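Long-range contacts in glycoside hydrolase family 31 (Trueperella pyogenes, PDB 5I0G), which probably breaks down cycloalternan, a cyclic sugar of glucose units, by cutting its alpha-glucosidic bonds, and holds that sugar in this structure: residues 512-517 with 525-530; 462-467 with 502-507; 76-81 with 198-203. The protein carries 1 engineered substitution. One frame throughout, in Å; residues are numbered along the deposited sequence.

Contact 1 (512-517 with 525-530); sequences VTFSRS and HGLYWA. With GLC (alpha-D-glucopyranose), chain B; GLC (alpha-D-glucopyranose), chain C.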
# COMPACT_ATOMS: atom_id res chain seq x y z
N VAL A 512 2.49 -4.45 17.59
CA VAL A 512 1.53 -4.99 16.66
C VAL A 512 0.78 -3.84 16.01
O VAL A 512 -0.22 -3.34 16.54
CB VAL A 512 0.56 -5.99 17.31
CG1 VAL A 512 -0.44 -6.51 16.28
CG2 VAL A 512 1.31 -7.14 17.95
N THR A 513 1.31 -3.40 14.88
CA THR A 513 0.63 -2.49 13.98
C THR A 513 0.26 -3.32 12.76
O THR A 513 0.99 -4.24 12.39
CB THR A 513 1.53 -1.31 13.57
OG1 THR A 513 2.76 -1.79 13.00
CG2 THR A 513 1.82 -0.41 14.75
N PHE A 514 -0.87 -2.96 12.14
CA PHE A 514 -1.42 -3.67 10.99
C PHE A 514 -1.68 -2.61 9.90
O PHE A 514 -2.60 -1.79 10.05
CB PHE A 514 -2.71 -4.37 11.46
CG PHE A 514 -3.31 -5.34 10.48
CD1 PHE A 514 -2.61 -6.40 9.99
CD2 PHE A 514 -4.65 -5.22 10.11
CE1 PHE A 514 -3.20 -7.33 9.14
CE2 PHE A 514 -5.25 -6.13 9.25
CZ PHE A 514 -4.53 -7.20 8.77
N SER A 515 -0.87 -2.63 8.83
CA SER A 515 -0.83 -1.52 7.85
C SER A 515 -1.02 -2.05 6.45
O SER A 515 -0.79 -3.22 6.19
CB SER A 515 0.53 -0.78 7.89
OG SER A 515 0.94 -0.41 9.19
N ARG A 516 -1.42 -1.18 5.53
CA ARG A 516 -1.50 -1.55 4.12
C ARG A 516 -0.38 -0.95 3.28
O ARG A 516 0.03 -1.54 2.27
CB ARG A 516 -2.86 -1.16 3.53
CG ARG A 516 -3.11 0.33 3.46
CD ARG A 516 -4.49 0.67 2.99
NE ARG A 516 -4.56 2.07 2.57
CZ ARG A 516 -5.68 2.76 2.37
NH1 ARG A 516 -6.88 2.24 2.61
NH2 ARG A 516 -5.60 4.01 1.95
N SER A 517 0.12 0.24 3.67
CA SER A 517 1.15 0.91 2.89
C SER A 517 2.51 0.89 3.55
O SER A 517 2.65 0.76 4.76
CB SER A 517 0.74 2.34 2.49
OG SER A 517 0.65 3.20 3.61
N HIS A 525 8.57 -2.99 10.94
CA HIS A 525 7.46 -2.34 11.65
C HIS A 525 6.09 -3.04 11.46
O HIS A 525 5.22 -2.55 10.76
CB HIS A 525 7.39 -0.86 11.25
CG HIS A 525 8.67 -0.12 11.49
ND1 HIS A 525 9.15 0.12 12.76
CD2 HIS A 525 9.59 0.37 10.64
CE1 HIS A 525 10.31 0.76 12.68
NE2 HIS A 525 10.59 0.92 11.40
N GLY A 526 5.94 -4.19 12.09
CA GLY A 526 4.63 -4.77 12.31
C GLY A 526 4.17 -5.73 11.23
O GLY A 526 4.99 -6.42 10.60
N LEU A 527 2.85 -5.75 11.06
CA LEU A 527 2.13 -6.61 10.14
C LEU A 527 1.55 -5.80 8.98
O LEU A 527 1.38 -4.59 9.08
CB LEU A 527 0.96 -7.31 10.86
CG LEU A 527 1.21 -8.47 11.83
CD1 LEU A 527 2.47 -8.29 12.65
CD2 LEU A 527 -0.01 -8.72 12.71
N TYR A 528 1.22 -6.51 7.89
CA TYR A 528 0.74 -5.90 6.65
C TYR A 528 -0.40 -6.73 6.05
O TYR A 528 -0.39 -7.96 6.17
CB TYR A 528 1.91 -5.67 5.66
CG TYR A 528 2.86 -4.62 6.21
CD1 TYR A 528 3.87 -4.95 7.11
CD2 TYR A 528 2.66 -3.28 5.92
CE1 TYR A 528 4.69 -3.97 7.67
CE2 TYR A 528 3.48 -2.30 6.47
CZ TYR A 528 4.49 -2.65 7.35
OH TYR A 528 5.26 -1.65 7.91
N TRP A 529 -1.40 -6.05 5.48
CA TRP A 529 -2.45 -6.72 4.69
C TRP A 529 -2.53 -6.11 3.28
O TRP A 529 -2.09 -4.98 3.06
CB TRP A 529 -3.82 -6.77 5.42
CG TRP A 529 -4.82 -5.69 5.11
CD1 TRP A 529 -5.94 -5.80 4.34
CD2 TRP A 529 -4.81 -4.34 5.60
NE1 TRP A 529 -6.61 -4.60 4.27
CE2 TRP A 529 -5.95 -3.69 5.05
CE3 TRP A 529 -3.97 -3.62 6.45
CZ2 TRP A 529 -6.24 -2.35 5.31
CZ3 TRP A 529 -4.28 -2.28 6.72
CH2 TRP A 529 -5.39 -1.66 6.14
N ALA A 530 -3.09 -6.87 2.35
CA ALA A 530 -3.06 -6.57 0.92
C ALA A 530 -3.97 -5.42 0.45
O ALA A 530 -3.95 -5.08 -0.73
CB ALA A 530 -3.38 -7.83 0.12
C1 GLC B . -10.15 1.74 4.03
C2 GLC B . -9.55 0.34 4.22
C3 GLC B . -10.59 -0.61 4.78
C4 GLC B . -11.30 -0.05 6.01
C5 GLC B . -11.81 1.35 5.73
C6 GLC B . -12.36 2.00 6.99
O2 GLC B . -9.07 -0.19 2.97
O3 GLC B . -10.00 -1.87 5.13
O4 GLC B . -12.41 -0.89 6.33
O5 GLC B . -10.75 2.19 5.24
O6 GLC B . -13.14 3.10 6.55
C1 GLC C . -13.57 4.17 1.48
C2 GLC C . -12.99 2.86 2.00
C3 GLC C . -11.56 3.04 2.52
C4 GLC C . -10.71 3.67 1.40
C5 GLC C . -11.37 4.99 0.99
C6 GLC C . -10.56 5.83 0.00
O2 GLC C . -13.83 2.33 3.04
O3 GLC C . -11.08 1.74 2.92
O4 GLC C . -9.37 3.90 1.82
O5 GLC C . -12.68 4.70 0.49
O6 GLC C . -10.25 5.13 -1.20
O HOH W 1 2.58 -2.36 10.19
O HOH W 2 5.07 0.84 6.86
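Phe514 and Trp529 form the apolar centre. The two ring planes are tilted by 22° and displaced, with little overlap. The closest touch is Phe514 CZ to Trp529 CB, 3.5 Å. Phe514 has CG anti to its backbone N (chi1 -170°), which lays the ring beside Leu527; Leu527 CB meets the ring edge at CD1, 3.8 Å away. Arg516 CB sits over the six-membered ring of Trp529 in a CH-pi contact, 3.7 Å from the centroid.

The backbones are neighbouring parallel strands of the TIM barrel. Leu527 N donates to Thr513 O (2.7 Å), Ser515 N to Leu527 O, and Trp529 N to Ser515 O. A water lies within bonding distance of Thr513 OG1 and Ser515 OG and can donate to His525 O and Leu527 O, though not necessarily to both at once. Ser515 OG also bonds Thr466.

At the polar edge, Arg516 NE pairs with Glu470 and NH1 with Asp467, which probably steadies the guanidinium. NH1 also gives a nearly straight bond to O4 of the chain C glucose (3.1 Å, 171°) and a weak one to O2 of the chain B glucose. With its aliphatic part on tryptophan, Arg516 thus presents NH1 to two sugar units.

Contact 2 (462-467 with 502-507); sequences DGFKTD and DLLRSA. With GLC (alpha-D-glucopyranose), chain B.
Phe464 meets Leu503 and Leu504 where a barrel strand packs against its outer helix. The unit is part of a beta-alpha-beta crossover of the TIM barrel: strand 463-466, helix 485-506, then strand 513-515. Strand and helix segments run antiparallel, at 178°, with axes 9.5 Å apart.

The side-chain contacts between the segments are apolar packing. No hydrogen bond joins the two segments. Phe464 points toward the helix, and its CE2 touches Leu503 CD2 at 3.9 Å. Leu503 lies roughly perpendicular to Phe464. Leu504 reaches the same side of the ring obliquely with both methyls: CD1 is 4.0 Å from Phe464 CD2, and CD2 lies equally far from CE2. These methyls also rest on Gly463 CA. Tyr500, from the same helix, meets the Phe464 ring edge-to-face.

The polar groups belong to other neighbours. Lys465, next in the strand, runs extended toward the sugar. Its NZ makes a weak bond to O3 of the chain B glucose (3.3 Å) and a salt bridge to Glu330. Asp467 OD2 accepts a bond from Trp387; it also makes a close approach, 3.2 Å, to C2 of that glucose. Far from the sugar, the exposed helix end carries an Asp502-Arg505 salt bridge. Arg505 NH1 lies 3.0 Å from Asp502 OD1, on the anti side and 33° out of the carboxylate plane.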
# COMPACT_ATOMS: atom_id res chain seq x y z
N ASP A 462 -4.33 -3.87 22.46
CA ASP A 462 -3.16 -4.67 22.12
C ASP A 462 -2.46 -4.27 20.84
O ASP A 462 -1.41 -4.83 20.54
CB ASP A 462 -3.62 -6.11 22.01
CG ASP A 462 -4.29 -6.57 23.27
OD1 ASP A 462 -3.59 -6.70 24.28
OD2 ASP A 462 -5.53 -6.75 23.26
N GLY A 463 -3.02 -3.34 20.07
CA GLY A 463 -2.42 -2.95 18.79
C GLY A 463 -3.34 -2.06 18.01
O GLY A 463 -4.45 -1.76 18.45
N PHE A 464 -2.88 -1.65 16.83
CA PHE A 464 -3.57 -0.63 16.04
C PHE A 464 -3.56 -1.07 14.58
O PHE A 464 -2.55 -1.57 14.09
CB PHE A 464 -2.83 0.70 16.12
CG PHE A 464 -2.92 1.38 17.46
CD1 PHE A 464 -4.05 2.12 17.80
CD2 PHE A 464 -1.87 1.33 18.37
CE1 PHE A 464 -4.13 2.78 19.03
CE2 PHE A 464 -1.95 1.97 19.60
CZ PHE A 464 -3.08 2.71 19.93
N LYS A 465 -4.68 -0.85 13.88
CA LYS A 465 -4.74 -1.04 12.44
C LYS A 465 -4.44 0.33 11.90
O LYS A 465 -5.30 1.22 11.89
CB LYS A 465 -6.10 -1.57 11.95
CG LYS A 465 -6.19 -1.72 10.43
CD LYS A 465 -7.38 -2.56 9.97
CE LYS A 465 -7.51 -2.54 8.45
NZ LYS A 465 -8.78 -3.13 7.94
N THR A 466 -3.18 0.50 11.52
CA THR A 466 -2.62 1.76 11.10
C THR A 466 -2.87 1.90 9.61
O THR A 466 -2.00 1.62 8.80
CB THR A 466 -1.11 1.83 11.42
OG1 THR A 466 -0.51 0.54 11.23
CG2 THR A 466 -0.91 2.28 12.85
N ASP A 467 -4.08 2.34 9.28
CA ASP A 467 -4.58 2.38 7.91
C ASP A 467 -4.07 3.63 7.21
O ASP A 467 -3.57 4.54 7.86
CB ASP A 467 -6.12 2.39 7.92
CG ASP A 467 -6.74 1.76 6.68
OD1 ASP A 467 -6.12 1.79 5.58
OD2 ASP A 467 -7.85 1.22 6.83
N ASP A 502 6.41 2.21 18.40
CA ASP A 502 7.10 2.83 19.53
C ASP A 502 6.15 3.09 20.72
O ASP A 502 6.50 2.82 21.87
CB ASP A 502 7.83 4.12 19.11
CG ASP A 502 9.07 3.85 18.22
OD1 ASP A 502 9.40 2.68 17.97
OD2 ASP A 502 9.75 4.82 17.78
N LEU A 503 4.93 3.56 20.42
CA LEU A 503 3.93 3.77 21.47
C LEU A 503 3.65 2.47 22.21
O LEU A 503 3.74 2.42 23.43
CB LEU A 503 2.64 4.32 20.86
CG LEU A 503 1.47 4.43 21.84
CD1 LEU A 503 1.84 5.37 22.97
CD2 LEU A 503 0.19 4.87 21.14
N LEU A 504 3.33 1.43 21.45
CA LEU A 504 2.97 0.14 22.02
C LEU A 504 4.11 -0.41 22.88
O LEU A 504 3.90 -0.82 24.03
CB LEU A 504 2.63 -0.86 20.90
CG LEU A 504 1.26 -0.63 20.23
CD1 LEU A 504 1.17 -1.29 18.87
CD2 LEU A 504 0.14 -1.08 21.15
N ARG A 505 5.32 -0.34 22.33
CA ARG A 505 6.51 -0.79 23.03
C ARG A 505 6.81 0.01 24.33
O ARG A 505 7.21 -0.57 25.33
CB ARG A 505 7.73 -0.79 22.09
CG ARG A 505 8.69 -1.91 22.43
CD ARG A 505 9.92 -1.94 21.54
NE ARG A 505 9.56 -2.09 20.13
CZ ARG A 505 9.60 -1.12 19.22
NH1 ARG A 505 9.97 0.13 19.52
NH2 ARG A 505 9.25 -1.40 17.97
N SER A 506 6.59 1.32 24.31
CA SER A 506 6.80 2.12 25.52
C SER A 506 5.71 1.88 26.58
O SER A 506 5.90 2.25 27.73
CB SER A 506 6.90 3.61 25.17
OG SER A 506 5.66 4.11 24.74
N ALA A 507 4.58 1.27 26.21
CA ALA A 507 3.52 0.89 27.15
C ALA A 507 3.56 -0.58 27.63
O ALA A 507 2.59 -1.06 28.21
CB ALA A 507 2.17 1.20 26.53
C1 GLC B . -10.15 1.74 4.03
C2 GLC B . -9.55 0.34 4.22
C3 GLC B . -10.59 -0.61 4.78
C4 GLC B . -11.30 -0.05 6.01
C5 GLC B . -11.81 1.35 5.73
C6 GLC B . -12.36 2.00 6.99
O2 GLC B . -9.07 -0.19 2.97
O3 GLC B . -10.00 -1.87 5.13
O4 GLC B . -12.41 -0.89 6.33
O5 GLC B . -10.75 2.19 5.24
O6 GLC B . -13.14 3.10 6.55

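Contact 3 (76-81 with 198-203); sequences EGHLAA and EQYKAQ. With GLC (alpha-D-glucopyranose), chain C.
His78 and Tyr200 meet through different first torsions. The chi1 of Tyr200, 178°, sets CG trans to N and sends the ring toward the 76-81 segment. In His78, CG sits beside the backbone N (chi1 -66°), and the imidazole swings over the phenol ring. The result is an offset stack, with centroids 4.3 Å apart and planes at 16°. The closest pair is His78 NE2 and Tyr200 CD2, at 3.3 Å. Lys201 CG covers the other face of the Tyr200 ring. The phenol OH bonds Glu593.

Gly77 borders the stack. Its O lies at the edge of the Tyr200 ring, 3.4 Å from CE2. Having no side chain, Gly77 can lie close to Tyr200 O. A water joins the two backbones: it accepts from Gly77 N and can donate to Tyr200 O. A second water can bridge Tyr200 O and Glu76 OE1, weakly at the Glu76 end. Glu76 OE1 is also bonded to His206, and it packs near Ala202 CB.

The stack forms one wall of the glycan pocket. The chain C glucose places O5 over the Tyr200 face on which His78 lies. His78 NE2 donates to O6 of this glucose, 2.9 Å away. That same O6 donates to Glu198 OE2, at 2.6 Å. Glu198, extended beyond CG, also takes a bond from O4 of the glucose to OE2, at 3.0 Å. Trp429, outside the two segments, meets the His78 ring too.

O6 accepts from His78 and donates to Glu198, so it bridges imidazole and carboxylate. The bond from His78 is consistent with a proton on NE2 while the sugar is bound. The stack probably helps keep NE2 directed to O6, and one carboxylate oxygen of Glu198 accepts from two hydroxyls, O4 and O6, of the same glucose.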
# COMPACT_ATOMS: atom_id res chain seq x y z
N GLU A 76 -12.30 4.44 -10.88
CA GLU A 76 -13.41 3.48 -11.07
C GLU A 76 -14.02 2.86 -9.79
O GLU A 76 -15.24 2.64 -9.73
CB GLU A 76 -12.99 2.35 -12.03
CG GLU A 76 -11.51 1.91 -11.94
CD GLU A 76 -11.31 0.41 -11.79
OE1 GLU A 76 -10.35 0.02 -11.08
OE2 GLU A 76 -12.07 -0.39 -12.38
N GLY A 77 -13.18 2.58 -8.80
CA GLY A 77 -13.64 2.08 -7.50
C GLY A 77 -14.57 3.00 -6.73
O GLY A 77 -15.36 2.53 -5.91
N HIS A 78 -14.46 4.31 -6.97
CA HIS A 78 -15.39 5.33 -6.46
C HIS A 78 -16.18 5.93 -7.63
O HIS A 78 -16.09 7.13 -7.93
CB HIS A 78 -14.59 6.41 -5.70
CG HIS A 78 -13.93 5.90 -4.46
ND1 HIS A 78 -14.64 5.57 -3.33
CD2 HIS A 78 -12.63 5.66 -4.17
CE1 HIS A 78 -13.81 5.14 -2.39
NE2 HIS A 78 -12.58 5.19 -2.88
N LEU A 79 -16.96 5.07 -8.30
CA LEU A 79 -17.58 5.40 -9.61
C LEU A 79 -18.47 6.64 -9.60
O LEU A 79 -18.30 7.52 -10.44
CB LEU A 79 -18.37 4.20 -10.15
CG LEU A 79 -18.88 4.23 -11.61
CD1 LEU A 79 -17.72 4.44 -12.58
CD2 LEU A 79 -19.62 2.93 -11.94
N ALA A 80 -19.41 6.71 -8.65
CA ALA A 80 -20.30 7.86 -8.54
C ALA A 80 -19.50 9.16 -8.30
O ALA A 80 -19.71 10.16 -9.01
CB ALA A 80 -21.35 7.66 -7.45
N ALA A 81 -18.58 9.12 -7.33
CA ALA A 81 -17.72 10.29 -7.08
C ALA A 81 -16.88 10.67 -8.32
O ALA A 81 -16.77 11.85 -8.64
CB ALA A 81 -16.82 10.07 -5.87
N GLU A 198 -2.48 4.86 -3.15
CA GLU A 198 -3.68 4.12 -2.85
C GLU A 198 -4.43 3.82 -4.15
O GLU A 198 -5.14 4.67 -4.68
CB GLU A 198 -4.61 4.86 -1.89
CG GLU A 198 -5.73 3.91 -1.44
CD GLU A 198 -6.99 4.58 -0.92
OE1 GLU A 198 -6.94 5.77 -0.52
OE2 GLU A 198 -8.03 3.87 -0.89
N GLN A 199 -4.29 2.59 -4.63
CA GLN A 199 -5.13 2.09 -5.69
C GLN A 199 -6.31 1.38 -5.02
O GLN A 199 -6.15 0.29 -4.48
CB GLN A 199 -4.33 1.17 -6.62
CG GLN A 199 -5.14 0.57 -7.77
CD GLN A 199 -5.91 1.59 -8.58
OE1 GLN A 199 -5.33 2.52 -9.15
NE2 GLN A 199 -7.21 1.42 -8.66
N TYR A 200 -7.47 2.03 -5.01
CA TYR A 200 -8.63 1.47 -4.34
C TYR A 200 -9.25 0.37 -5.23
O TYR A 200 -10.03 0.65 -6.14
CB TYR A 200 -9.64 2.56 -3.98
CG TYR A 200 -10.89 2.02 -3.31
CD1 TYR A 200 -10.82 1.39 -2.07
CD2 TYR A 200 -12.12 2.11 -3.93
CE1 TYR A 200 -11.97 0.88 -1.46
CE2 TYR A 200 -13.28 1.63 -3.33
CZ TYR A 200 -13.19 1.02 -2.09
OH TYR A 200 -14.33 0.52 -1.52
N LYS A 201 -8.85 -0.86 -4.94
CA LYS A 201 -9.29 -2.08 -5.63
C LYS A 201 -8.60 -2.25 -6.97
O LYS A 201 -7.97 -1.32 -7.48
CB LYS A 201 -10.81 -2.21 -5.71
CG LYS A 201 -11.47 -2.02 -4.35
CD LYS A 201 -12.89 -2.54 -4.28
CE LYS A 201 -13.88 -1.57 -4.86
NZ LYS A 201 -15.25 -2.14 -4.88
N ALA A 202 -8.70 -3.47 -7.51
CA ALA A 202 -8.07 -3.84 -8.78
C ALA A 202 -6.60 -3.39 -8.90
O ALA A 202 -6.19 -2.77 -9.90
CB ALA A 202 -8.89 -3.26 -9.93
N GLN A 203 -5.79 -3.72 -7.90
CA GLN A 203 -4.39 -3.28 -7.93
C GLN A 203 -3.63 -3.95 -9.07
O GLN A 203 -2.79 -3.33 -9.69
CB GLN A 203 -3.68 -3.52 -6.59
CG GLN A 203 -4.27 -2.74 -5.40
CD GLN A 203 -5.51 -3.38 -4.79
OE1 GLN A 203 -5.91 -4.50 -5.15
NE2 GLN A 203 -6.14 -2.67 -3.88
C1 GLC C . -13.57 4.17 1.48
C2 GLC C . -12.99 2.86 2.00
C3 GLC C . -11.56 3.04 2.52
C4 GLC C . -10.71 3.67 1.40
C5 GLC C . -11.37 4.99 0.99
C6 GLC C . -10.56 5.83 0.00
O2 GLC C . -13.83 2.33 3.04
O3 GLC C . -11.08 1.74 2.92
O4 GLC C . -9.37 3.90 1.82
O5 GLC C . -12.68 4.70 0.49
O6 GLC C . -10.25 5.13 -1.20
O HOH W 3 -11.41 -0.13 -8.51
O HOH W 4 -10.42 2.93 -7.83

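From the N terminus, contact 3 comes first. It closes a loop of 116 residues and ties the N-terminal family region to the loop after strand 191-194. Contact 2 follows within the TIM barrel and closes 34 residues, joining strand 463-466 to the end of helix 485-506. Contact 1 closes only seven residues between neighbouring strands 513-515 and 527-529. The three stand in series; none nests or crosses. Contacts 1 and 2 meet in the barrel sheet, where strands 463-466 and 513-515 are neighbours, and both touch the chain B glucose. Contacts 1 and 3 meet at the chain C glucose and through a long, weak ion pair between Arg516 and Glu198. Contacts 2 and 3 do not touch.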